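PDB 7ADK: putative immunoglobulin-blocking virulence protein from Mycoplasma mycoides subsp. capri, which probably binds host immunoglobulins and forms a complex with a partner lipoprotein. Local coordinates for residues 416-426 / 446-457. Numbering follows the deposited sequence.
Sequences GLVLDLDVSND and ITSYRIKNMGEK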
loop_
_atom_site.group_PDB
_atom_site.type_symbol
_atom_site.label_atom_id
_atom_site.label_comp_id
_atom_site.label_asym_id
_atom_site.label_seq_id
_atom_site.Cartn_x
_atom_site.Cartn_y
_atom_site.Cartn_z
ATOM N N GLY A 416 -24.852 -29.476 -19.060
ATOM C CA GLY A 416 -25.233 -28.080 -18.903
ATOM C C GLY A 416 -24.407 -27.135 -19.753
ATOM O O GLY A 416 -23.189 -27.267 -19.849
ATOM N N LEU A 417 -25.083 -26.180 -20.378
ATOM C CA LEU A 417 -24.479 -25.055 -21.075
ATOM C C LEU A 417 -24.089 -23.970 -20.068
ATOM O O LEU A 417 -24.868 -23.606 -19.191
ATOM C CB LEU A 417 -25.469 -24.571 -22.138
ATOM C CG LEU A 417 -24.958 -23.509 -23.111
ATOM C CD1 LEU A 417 -23.755 -23.973 -23.911
ATOM C CD2 LEU A 417 -26.072 -23.184 -24.086
ATOM N N VAL A 418 -22.881 -23.441 -20.190
ATOM C CA VAL A 418 -22.278 -22.458 -19.292
ATOM C C VAL A 418 -21.875 -21.229 -20.095
ATOM O O VAL A 418 -21.223 -21.365 -21.124
ATOM C CB VAL A 418 -21.080 -23.076 -18.547
ATOM C CG1 VAL A 418 -20.394 -22.079 -17.611
ATOM C CG2 VAL A 418 -21.517 -24.315 -17.760
ATOM N N LEU A 419 -22.265 -20.037 -19.643
ATOM C CA LEU A 419 -21.918 -18.757 -20.247
ATOM C C LEU A 419 -20.859 -18.049 -19.393
ATOM O O LEU A 419 -21.088 -17.777 -18.217
ATOM C CB LEU A 419 -23.213 -17.954 -20.426
ATOM C CG LEU A 419 -23.064 -16.517 -20.941
ATOM C CD1 LEU A 419 -22.188 -16.419 -22.181
ATOM C CD2 LEU A 419 -24.417 -15.956 -21.298
ATOM N N ASP A 420 -19.722 -17.740 -20.012
ATOM C CA ASP A 420 -18.537 -17.062 -19.476
ATOM C C ASP A 420 -18.488 -15.638 -20.055
ATOM O O ASP A 420 -18.395 -15.447 -21.268
ATOM C CB ASP A 420 -17.322 -17.959 -19.809
ATOM C CG ASP A 420 -15.902 -17.359 -19.811
ATOM O OD1 ASP A 420 -15.694 -16.192 -19.422
ATOM O OD2 ASP A 420 -14.958 -18.095 -20.181
ATOM N N LEU A 421 -18.607 -14.621 -19.192
ATOM C CA LEU A 421 -18.532 -13.194 -19.526
ATOM C C LEU A 421 -17.362 -12.540 -18.782
ATOM O O LEU A 421 -17.461 -12.253 -17.587
ATOM C CB LEU A 421 -19.859 -12.504 -19.156
ATOM C CG LEU A 421 -21.017 -12.802 -20.118
ATOM C CD1 LEU A 421 -22.358 -12.523 -19.460
ATOM C CD2 LEU A 421 -20.929 -11.941 -21.364
ATOM N N ASP A 422 -16.268 -12.261 -19.489
ATOM C CA ASP A 422 -15.140 -11.500 -18.952
ATOM C C ASP A 422 -15.425 -10.000 -19.036
ATOM O O ASP A 422 -15.094 -9.340 -20.016
ATOM C CB ASP A 422 -13.838 -11.868 -19.674
ATOM C CG ASP A 422 -12.641 -11.042 -19.183
ATOM O OD1 ASP A 422 -12.713 -10.412 -18.098
ATOM O OD2 ASP A 422 -11.607 -11.016 -19.883
ATOM N N VAL A 423 -16.037 -9.434 -18.001
ATOM C CA VAL A 423 -16.466 -8.026 -17.987
ATOM C C VAL A 423 -15.325 -7.040 -17.730
ATOM O O VAL A 423 -15.560 -5.836 -17.661
ATOM C CB VAL A 423 -17.682 -7.805 -17.070
ATOM C CG1 VAL A 423 -18.913 -8.470 -17.685
ATOM C CG2 VAL A 423 -17.481 -8.344 -15.654
ATOM N N SER A 424 -14.069 -7.497 -17.658
ATOM C CA SER A 424 -12.913 -6.610 -17.840
ATOM C C SER A 424 -12.758 -6.171 -19.295
ATOM O O SER A 424 -12.199 -5.105 -19.549
ATOM C CB SER A 424 -11.617 -7.244 -17.357
ATOM O OG SER A 424 -11.186 -8.285 -18.203
ATOM N N ASN A 425 -13.283 -6.950 -20.248
ATOM C CA ASN A 425 -13.457 -6.521 -21.633
ATOM C C ASN A 425 -14.590 -5.480 -21.709
ATOM O O ASN A 425 -15.515 -5.490 -20.901
ATOM C CB ASN A 425 -13.773 -7.788 -22.451
ATOM C CG ASN A 425 -13.536 -7.673 -23.940
ATOM O OD1 ASN A 425 -14.116 -6.852 -24.630
ATOM N ND2 ASN A 425 -12.675 -8.493 -24.472
ATOM N N ASP A 426 -14.634 -4.680 -22.763
ATOM C CA ASP A 426 -15.620 -3.605 -22.897
ATOM C C ASP A 426 -16.673 -3.928 -23.959
ATOM O O ASP A 426 -17.756 -3.354 -23.921
ATOM C CB ASP A 426 -14.909 -2.263 -23.145
ATOM C CG ASP A 426 -14.109 -1.770 -21.935
ATOM O OD1 ASP A 426 -14.630 -1.788 -20.814
ATOM O OD2 ASP A 426 -12.948 -1.355 -22.095
ATOM N N ILE A 446 -29.315 -21.789 -19.824
ATOM C CA ILE A 446 -27.965 -21.736 -19.244
ATOM C C ILE A 446 -27.984 -22.313 -17.822
ATOM O O ILE A 446 -28.753 -21.869 -16.975
ATOM C CB ILE A 446 -27.425 -20.289 -19.283
ATOM C CG1 ILE A 446 -27.421 -19.653 -20.687
ATOM C CG2 ILE A 446 -26.037 -20.183 -18.657
ATOM C CD1 ILE A 446 -26.607 -20.377 -21.739
ATOM N N THR A 447 -27.131 -23.294 -17.542
ATOM C CA THR A 447 -26.980 -23.899 -16.207
ATOM C C THR A 447 -26.061 -23.064 -15.312
ATOM O O THR A 447 -26.288 -22.963 -14.119
ATOM C CB THR A 447 -26.473 -25.343 -16.330
ATOM O OG1 THR A 447 -27.434 -26.109 -17.014
ATOM C CG2 THR A 447 -26.252 -26.059 -15.009
ATOM N N SER A 448 -25.036 -22.424 -15.861
ATOM C CA SER A 448 -24.169 -21.532 -15.103
ATOM C C SER A 448 -23.896 -20.251 -15.867
ATOM O O SER A 448 -23.374 -20.290 -16.973
ATOM C CB SER A 448 -22.872 -22.249 -14.761
ATOM O OG SER A 448 -21.937 -21.355 -14.208
ATOM N N TYR A 449 -24.135 -19.119 -15.238
ATOM C CA TYR A 449 -23.559 -17.845 -15.649
ATOM C C TYR A 449 -22.297 -17.621 -14.821
ATOM O O TYR A 449 -22.348 -17.772 -13.604
ATOM C CB TYR A 449 -24.567 -16.721 -15.437
ATOM C CG TYR A 449 -25.834 -16.831 -16.242
ATOM C CD1 TYR A 449 -25.878 -16.330 -17.551
ATOM C CD2 TYR A 449 -26.965 -17.442 -15.681
ATOM C CE1 TYR A 449 -27.056 -16.434 -18.303
ATOM C CE2 TYR A 449 -28.140 -17.559 -16.435
ATOM C CZ TYR A 449 -28.185 -17.055 -17.743
ATOM O OH TYR A 449 -29.329 -17.151 -18.454
ATOM N N ARG A 450 -21.172 -17.278 -15.459
ATOM C CA ARG A 450 -19.903 -16.905 -14.813
ATOM C C ARG A 450 -19.547 -15.478 -15.220
ATOM O O ARG A 450 -19.272 -15.237 -16.390
ATOM C CB ARG A 450 -18.751 -17.853 -15.204
ATOM C CG ARG A 450 -19.046 -19.362 -15.178
ATOM C CD ARG A 450 -17.790 -20.154 -15.573
ATOM N NE ARG A 450 -16.878 -20.253 -14.438
ATOM C CZ ARG A 450 -15.570 -20.306 -14.380
ATOM N NH1 ARG A 450 -15.074 -20.484 -13.207
ATOM N NH2 ARG A 450 -14.772 -20.203 -15.397
ATOM N N ILE A 451 -19.552 -14.535 -14.282
ATOM C CA ILE A 451 -19.207 -13.135 -14.530
ATOM C C ILE A 451 -17.817 -12.895 -13.939
ATOM O O ILE A 451 -17.658 -12.967 -12.724
ATOM C CB ILE A 451 -20.267 -12.183 -13.939
ATOM C CG1 ILE A 451 -21.742 -12.553 -14.211
ATOM C CG2 ILE A 451 -19.983 -10.753 -14.398
ATOM C CD1 ILE A 451 -22.191 -12.589 -15.664
ATOM N N LYS A 452 -16.810 -12.634 -14.772
ATOM C CA LYS A 452 -15.396 -12.604 -14.381
ATOM C C LYS A 452 -14.829 -11.198 -14.382
ATOM O O LYS A 452 -15.135 -10.422 -15.272
ATOM C CB LYS A 452 -14.547 -13.516 -15.270
ATOM C CG LYS A 452 -14.855 -15.000 -15.109
ATOM C CD LYS A 452 -14.125 -15.868 -16.122
ATOM C CE LYS A 452 -12.621 -15.916 -15.996
ATOM N NZ LYS A 452 -12.131 -16.689 -14.896
ATOM N N ASN A 453 -13.962 -10.900 -13.417
ATOM C CA ASN A 453 -13.260 -9.626 -13.261
ATOM C C ASN A 453 -14.185 -8.433 -12.980
ATOM O O ASN A 453 -13.968 -7.337 -13.491
ATOM C CB ASN A 453 -12.297 -9.395 -14.437
ATOM C CG ASN A 453 -11.290 -10.497 -14.644
ATOM O OD1 ASN A 453 -10.591 -10.904 -13.731
ATOM N ND2 ASN A 453 -11.184 -11.015 -15.836
ATOM N N MET A 454 -15.215 -8.615 -12.160
ATOM C CA MET A 454 -16.143 -7.541 -11.819
ATOM C C MET A 454 -15.402 -6.449 -11.048
ATOM O O MET A 454 -14.850 -6.717 -9.985
ATOM C CB MET A 454 -17.295 -8.063 -10.964
ATOM C CG MET A 454 -18.118 -9.137 -11.637
ATOM S SD MET A 454 -19.292 -9.901 -10.515
ATOM C CE MET A 454 -20.629 -8.695 -10.514
ATOM N N GLY A 455 -15.376 -5.219 -11.563
ATOM C CA GLY A 455 -14.687 -4.101 -10.922
ATOM C C GLY A 455 -13.174 -4.038 -11.133
ATOM O O GLY A 455 -12.521 -3.191 -10.543
ATOM N N GLU A 456 -12.583 -4.893 -11.967
ATOM C CA GLU A 456 -11.127 -4.936 -12.142
ATOM C C GLU A 456 -10.560 -3.693 -12.852
ATOM O O GLU A 456 -9.556 -3.128 -12.420
ATOM C CB GLU A 456 -10.766 -6.233 -12.877
ATOM C CG GLU A 456 -9.262 -6.516 -12.947
ATOM C CD GLU A 456 -8.618 -6.105 -14.277
ATOM O OE1 GLU A 456 -8.969 -6.695 -15.320
ATOM O OE2 GLU A 456 -7.750 -5.206 -14.276
ATOM N N LYS A 457 -11.207 -3.247 -13.936
ATOM C CA LYS A 457 -10.841 -2.055 -14.721
ATOM C C LYS A 457 -11.301 -0.751 -14.070
ATOM O O LYS A 457 -10.542 0.208 -13.978
ATOM C CB LYS A 457 -11.392 -2.230 -16.141
ATOM C CG LYS A 457 -11.149 -1.037 -17.069
ATOM C CD LYS A 457 -11.568 -1.332 -18.509
ATOM C CE LYS A 457 -10.503 -2.127 -19.256
ATOM N NZ LYS A 457 -11.030 -2.696 -20.506
#
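Strands 416-422 and 448-452 are the two parallel strands of a beta-alpha-beta unit, and they pair directly from Val-418 against Ser-448 to Asp-422 against Lys-452. The backbone of Leu-419 straddles Tyr-449: its N donates to Ser-448 O (2.9 Å) and its O takes the N-H of Arg-450; Leu-421 spans Ile-451 in the same way. On the face of Leu-419 and Leu-421, Ile-446 lays CG2 over the centre of the Tyr-449 ring, 3.7 Å above its plane, and touches Leu-417 CD2 with CD1. Leu-419 CD2 meets Tyr-449 CE1 obliquely at 4.0 Å. Leu-421 and Ile-451 lie side by side, CD1 to CD1 at 3.8 Å. Helix 426-442 makes the crossover between the strands and packs on the Leu-421 and Val-423 end of this face, with Ile-436 on Leu-421 and Tyr-429 on Val-423. The other face, with Val-418, Asp-420 and Arg-450, is mixed: the aliphatic part of Arg-450 runs past Val-418 CG1 before its guanidinium reaches Glu-478 on the next strand, while Asp-420 pairs with Arg-397.

At the end of strand 416-422, Asp-422 OD1 accepts from three donors. Asn-453 ND2 stands above the carboxylate at 2.8 Å while OD1 lies in the amide plane, so the two planes are steeply inclined (66°). Ser-424 OG comes in on the syn side, and Ser-424 N closes an Asx turn. Extended through chi1 and chi2, then bent at chi3 (-81°), Lys-457 stretches back to the start of the helix, where NZ meets Ser-424 O at 2.8 Å and forms a salt bridge with Asp-426 OD2, also at 2.8 Å. Next to it, Glu-456 OE2 bonds Ser-484 of the lipoprotein chain, placing this end of the unit at the interface between the two proteins.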